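Local structure of 3,4-dihydroxy-2-butanone 4-phosphate synthase (Candida albicans, 1TKU) at residues B[20-25]-B[33-38]; B[53-58]-B[163-168]. The protein converts D-ribulose 5-phosphate into formate and 3,4-dihydroxy-2-butanone 4-phosphate, the four-carbon building block of riboflavin. One frame throughout, in Å; residues are numbered along the deposited sequence.

Both contacts are buried, with centres about 10 Å apart, and both reach the bound ribulose-5-phosphate. Contact 1 pairs two strands inside the mixed sheet; contact 2 sets a loop against the strand that is outermost on one side of that sheet within this chain. Strands 34-38 and 162-166 are neighbours, so the two contacts share a seam, where L35 N probably donates to C165 O at 2.9 Å. Their chemistry differs accordingly. Contact 1 is regular main-chain pairing, with mostly apolar side chains on both faces and one acidic group at the substrate. Contact 2 has few main-chain bonds and relies on serine hydroxyls and a glutamate, packed round a cysteine sulfur, close to the second subunit.

Contact 1: B[20-25]-B[33-38]; sequences FLIVMD and GDLIMA. With 5RP (ribulose-5-phosphate), chain D.
With CG of M37 set between its backbone N and carbonyl carbon (chi1 74°), the methionine chain slants across the F20 ring, and an extended chi2 carries the sulfur over one face. SD lies 3.8 Å from the centroid of the F20 ring and 19° off its normal, a Met-aromatic contact, while M37 CG approaches F20 CE2 to 3.5 Å. I36 turns at chi2 (71°), which swings CD1 across V23; the pair meets at about a right angle and tightly, with V23 CG2 only 3.3 Å from I36 CD1. Strands 21-24 and 34-38 form an antiparallel beta hairpin in which L21–I36 and V23–D34 are the hydrogen-bonded pairs. V23 N to D34 O is short at 2.8 Å; the return bond from D34 N to V23 O is longer, 3.2 Å. The non-hydrogen-bonded pair between them puts I22 CG1 3.9 Å from L35 CD2, on the face opposite V23 and I36. The face of L21, D34 and I36 packs on helix 145-155, whereas L35 and F20 lie against helix 44-52. D34 leads away from the hairpin to the substrate, its OD2 2.6 Å from O4 of ribulose-5-phosphate.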
# COMPACT_ATOMS: atom_id res chain seq x y z
N PHE B 20 15.19 -11.19 5.10
CA PHE B 20 14.90 -10.30 3.99
C PHE B 20 16.25 -10.08 3.32
O PHE B 20 17.30 -10.36 3.92
CB PHE B 20 14.45 -8.92 4.46
CG PHE B 20 13.01 -8.84 4.88
CD1 PHE B 20 12.68 -8.80 6.23
CD2 PHE B 20 12.00 -8.74 3.93
CE1 PHE B 20 11.35 -8.65 6.62
CE2 PHE B 20 10.67 -8.60 4.31
CZ PHE B 20 10.35 -8.55 5.66
N LEU B 21 16.21 -9.60 2.09
CA LEU B 21 17.40 -9.22 1.36
C LEU B 21 17.05 -7.85 0.82
O LEU B 21 15.89 -7.59 0.49
CB LEU B 21 17.68 -10.16 0.18
CG LEU B 21 18.25 -11.55 0.46
CD1 LEU B 21 18.52 -12.24 -0.88
CD2 LEU B 21 19.54 -11.44 1.26
N ILE B 22 18.03 -6.95 0.79
CA ILE B 22 17.81 -5.62 0.23
C ILE B 22 18.28 -5.84 -1.20
O ILE B 22 19.40 -6.31 -1.42
CB ILE B 22 18.66 -4.56 0.95
CG1 ILE B 22 18.16 -4.38 2.38
CG2 ILE B 22 18.59 -3.23 0.19
CD1 ILE B 22 19.07 -3.57 3.28
N VAL B 23 17.43 -5.54 -2.17
CA VAL B 23 17.76 -5.78 -3.57
C VAL B 23 17.77 -4.52 -4.43
O VAL B 23 16.78 -3.80 -4.50
CB VAL B 23 16.76 -6.79 -4.18
CG1 VAL B 23 17.15 -7.11 -5.61
CG2 VAL B 23 16.72 -8.07 -3.33
N MET B 24 18.90 -4.28 -5.09
CA MET B 24 19.06 -3.13 -5.97
C MET B 24 19.12 -3.67 -7.40
O MET B 24 19.31 -4.87 -7.61
CB MET B 24 20.38 -2.40 -5.67
CG MET B 24 20.79 -2.34 -4.21
SD MET B 24 19.66 -1.44 -3.12
CE MET B 24 19.72 0.22 -3.85
N ASP B 25 18.98 -2.79 -8.39
CA ASP B 25 19.04 -3.23 -9.79
C ASP B 25 20.46 -3.62 -10.17
O ASP B 25 20.68 -4.65 -10.80
CB ASP B 25 18.55 -2.12 -10.73
CG ASP B 25 17.06 -1.89 -10.63
OD1 ASP B 25 16.31 -2.89 -10.57
OD2 ASP B 25 16.64 -0.72 -10.63
N GLY B 33 16.40 0.93 -3.18
CA GLY B 33 16.30 -0.44 -2.68
C GLY B 33 14.94 -0.98 -2.30
O GLY B 33 14.04 -0.24 -1.88
N ASP B 34 14.80 -2.29 -2.44
CA ASP B 34 13.58 -3.02 -2.13
C ASP B 34 13.88 -4.13 -1.13
O ASP B 34 14.93 -4.76 -1.18
CB ASP B 34 13.03 -3.68 -3.40
CG ASP B 34 11.78 -3.02 -3.91
OD1 ASP B 34 11.74 -1.78 -3.99
OD2 ASP B 34 10.83 -3.76 -4.25
N LEU B 35 12.95 -4.37 -0.21
CA LEU B 35 13.11 -5.47 0.74
C LEU B 35 12.39 -6.64 0.08
O LEU B 35 11.26 -6.49 -0.40
CB LEU B 35 12.44 -5.15 2.08
CG LEU B 35 13.23 -4.32 3.08
CD1 LEU B 35 12.39 -4.07 4.33
CD2 LEU B 35 14.51 -5.06 3.45
N ILE B 36 13.05 -7.79 0.02
CA ILE B 36 12.46 -8.98 -0.59
C ILE B 36 12.71 -10.22 0.27
O ILE B 36 13.81 -10.42 0.78
CB ILE B 36 13.08 -9.29 -1.99
CG1 ILE B 36 12.85 -8.13 -2.96
CG2 ILE B 36 12.45 -10.55 -2.57
CD1 ILE B 36 13.66 -6.90 -2.67
N MET B 37 11.68 -11.04 0.45
CA MET B 37 11.84 -12.28 1.21
C MET B 37 10.87 -13.33 0.68
O MET B 37 9.97 -13.01 -0.11
CB MET B 37 11.64 -12.07 2.72
CG MET B 37 10.21 -11.87 3.21
SD MET B 37 10.07 -12.15 5.01
CE MET B 37 10.18 -13.95 5.06
N ALA B 38 11.05 -14.58 1.10
CA ALA B 38 10.19 -15.66 0.65
C ALA B 38 8.75 -15.49 1.12
O ALA B 38 8.50 -15.24 2.30
CB ALA B 38 10.74 -17.00 1.12
C2 5RP D . 9.61 -1.29 -7.66
C3 5RP D . 9.32 -2.63 -7.02
C5 5RP D . 7.87 -3.01 -6.73
O13 5RP D . 7.70 -4.11 -5.81
C6 5RP D . 7.10 -3.33 -8.07
O14 5RP D . 5.70 -3.54 -7.81
C7 5RP D . 7.64 -4.59 -8.81
O8 5RP D . 8.88 -4.26 -9.45
P9 5RP D . 9.18 -4.56 -11.00
O12 5RP D . 8.19 -3.75 -11.96
O11 5RP D . 9.06 -6.13 -11.31
O10 5RP D . 10.70 -4.13 -11.24
O4 5RP D . 10.21 -3.42 -6.73
O1 5RP D . 11.03 -1.06 -7.81

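Contact 2: B[53-58]-B[163-168]; sequences YSSGYV and VICELV. With 5RP (ribulose-5-phosphate), chain D.
The backbones of Y53-V58 and V163-V168 meet through a single bridge, S54 with L167, flanked by bonds from V168 N to Y53 O and from S55 N to E166 O, each 3.0 Å. Beyond it the loop turns over C165, whose SG, anti to its backbone N (chi1 -152°), points into the loop between two serine hydroxyls: S54 OG is 3.1 Å and S55 OG 3.3 Å from this sulfur. Both serines make ST turns. S54 OG accepts from G56 N and is also hydrogen-bonded to L50 O; S55 OG accepts from Y57 N in a nearly straight bond (164°). The S55 hydroxyl spends its proton on E166 OE2, 2.7 Å away and met nearly along the C-O axis, so OG is held by one bond it accepts and one it donates. That bond helps set the turn of the carboxylate, whose other oxygen, OE1, faces the substrate at 3.6 Å from C5 of ribulose-5-phosphate. A water that probably donates to Y57 O (2.7 Å) links only weakly to OE1. Apolar groups close both ends: at one the V58 and V163 side chains cross at an angle, V58 CG1 3.5 Å from V163 CG2, and at the other V168 sets its methyl groups against the backbone of S54 and S55. The loop follows helix 44-52, with L50 of that helix touching V58, V163 and C165, and continues into strand 59-63, where C59 bonds to I164 through the backbone. The second subunit approaches here as well, its R106 bonding to S55 O. On its other edge, strand 162-166 pairs with strand 34-38, so the loop sits beside the outermost strand at this end of the mixed sheet.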
# COMPACT_ATOMS: atom_id res chain seq x y z
N TYR B 53 9.01 0.09 7.41
CA TYR B 53 10.10 0.75 6.69
C TYR B 53 9.94 0.89 5.18
O TYR B 53 10.90 1.25 4.50
CB TYR B 53 11.41 0.02 7.01
CG TYR B 53 11.76 0.03 8.47
CD1 TYR B 53 11.66 -1.12 9.26
CD2 TYR B 53 12.19 1.21 9.09
CE1 TYR B 53 11.97 -1.09 10.62
CE2 TYR B 53 12.49 1.25 10.44
CZ TYR B 53 12.38 0.10 11.21
OH TYR B 53 12.68 0.15 12.55
N SER B 54 8.74 0.65 4.67
CA SER B 54 8.50 0.73 3.24
C SER B 54 7.31 1.60 2.85
O SER B 54 6.68 2.24 3.69
CB SER B 54 8.27 -0.68 2.69
OG SER B 54 6.99 -1.15 3.05
N SER B 55 7.00 1.61 1.56
CA SER B 55 5.88 2.39 1.03
C SER B 55 4.55 1.79 1.49
O SER B 55 3.51 2.44 1.43
CB SER B 55 5.90 2.39 -0.50
OG SER B 55 5.52 1.11 -0.99
N GLY B 56 4.59 0.53 1.93
CA GLY B 56 3.37 -0.11 2.38
C GLY B 56 2.55 -0.72 1.25
O GLY B 56 1.56 -1.41 1.50
N TYR B 57 2.94 -0.46 0.01
CA TYR B 57 2.24 -1.01 -1.15
C TYR B 57 2.88 -2.39 -1.35
O TYR B 57 3.62 -2.61 -2.31
CB TYR B 57 2.48 -0.11 -2.38
CG TYR B 57 1.38 -0.12 -3.42
CD1 TYR B 57 0.10 0.34 -3.11
CD2 TYR B 57 1.63 -0.56 -4.72
CE1 TYR B 57 -0.91 0.37 -4.06
CE2 TYR B 57 0.62 -0.53 -5.69
CZ TYR B 57 -0.64 -0.07 -5.36
OH TYR B 57 -1.65 -0.05 -6.30
N VAL B 58 2.57 -3.31 -0.44
CA VAL B 58 3.16 -4.65 -0.46
C VAL B 58 2.64 -5.55 -1.58
O VAL B 58 1.44 -5.79 -1.70
CB VAL B 58 2.96 -5.35 0.90
CG1 VAL B 58 3.65 -6.71 0.89
CG2 VAL B 58 3.54 -4.48 2.01
N VAL B 163 7.75 -11.77 -1.69
CA VAL B 163 7.01 -10.61 -1.23
C VAL B 163 7.99 -9.45 -1.18
O VAL B 163 9.12 -9.60 -0.71
CB VAL B 163 6.35 -10.88 0.14
CG1 VAL B 163 7.39 -11.30 1.15
CG2 VAL B 163 5.58 -9.64 0.60
N ILE B 164 7.57 -8.29 -1.68
CA ILE B 164 8.46 -7.14 -1.74
C ILE B 164 7.80 -5.80 -1.47
O ILE B 164 6.57 -5.68 -1.49
CB ILE B 164 9.12 -7.05 -3.14
CG1 ILE B 164 8.11 -6.53 -4.17
CG2 ILE B 164 9.62 -8.42 -3.59
CD1 ILE B 164 6.87 -7.38 -4.32
N CYS B 165 8.63 -4.80 -1.22
CA CYS B 165 8.17 -3.43 -1.00
C CYS B 165 9.38 -2.49 -0.98
O CYS B 165 10.48 -2.89 -0.59
CB CYS B 165 7.37 -3.29 0.29
SG CYS B 165 6.15 -1.94 0.18
N GLU B 166 9.16 -1.25 -1.41
CA GLU B 166 10.21 -0.24 -1.49
C GLU B 166 10.58 0.42 -0.16
O GLU B 166 9.71 0.91 0.56
CB GLU B 166 9.79 0.88 -2.46
CG GLU B 166 9.33 0.42 -3.84
CD GLU B 166 7.83 0.18 -3.93
OE1 GLU B 166 7.32 0.10 -5.06
OE2 GLU B 166 7.15 0.07 -2.88
N LEU B 167 11.88 0.44 0.15
CA LEU B 167 12.35 1.07 1.38
C LEU B 167 12.16 2.59 1.29
O LEU B 167 12.40 3.18 0.23
CB LEU B 167 13.84 0.77 1.59
CG LEU B 167 14.17 -0.63 2.13
CD1 LEU B 167 15.64 -0.93 1.93
CD2 LEU B 167 13.80 -0.70 3.60
N VAL B 168 11.71 3.21 2.38
CA VAL B 168 11.51 4.65 2.40
C VAL B 168 12.14 5.27 3.64
O VAL B 168 12.12 4.67 4.72
CB VAL B 168 10.00 5.03 2.39
CG1 VAL B 168 9.32 4.42 1.18
CG2 VAL B 168 9.33 4.55 3.67
C2 5RP D . 9.61 -1.29 -7.66
C3 5RP D . 9.32 -2.63 -7.02
C5 5RP D . 7.87 -3.01 -6.73
O13 5RP D . 7.70 -4.11 -5.81
C6 5RP D . 7.10 -3.33 -8.07
O14 5RP D . 5.70 -3.54 -7.81
C7 5RP D . 7.64 -4.59 -8.81
O8 5RP D . 8.88 -4.26 -9.45
P9 5RP D . 9.18 -4.56 -11.00
O12 5RP D . 8.19 -3.75 -11.96
O11 5RP D . 9.06 -6.13 -11.31
O10 5RP D . 10.70 -4.13 -11.24
O4 5RP D . 10.21 -3.42 -6.73
O1 5RP D . 11.03 -1.06 -7.81
O HOH W 1 5.22 -1.59 -4.22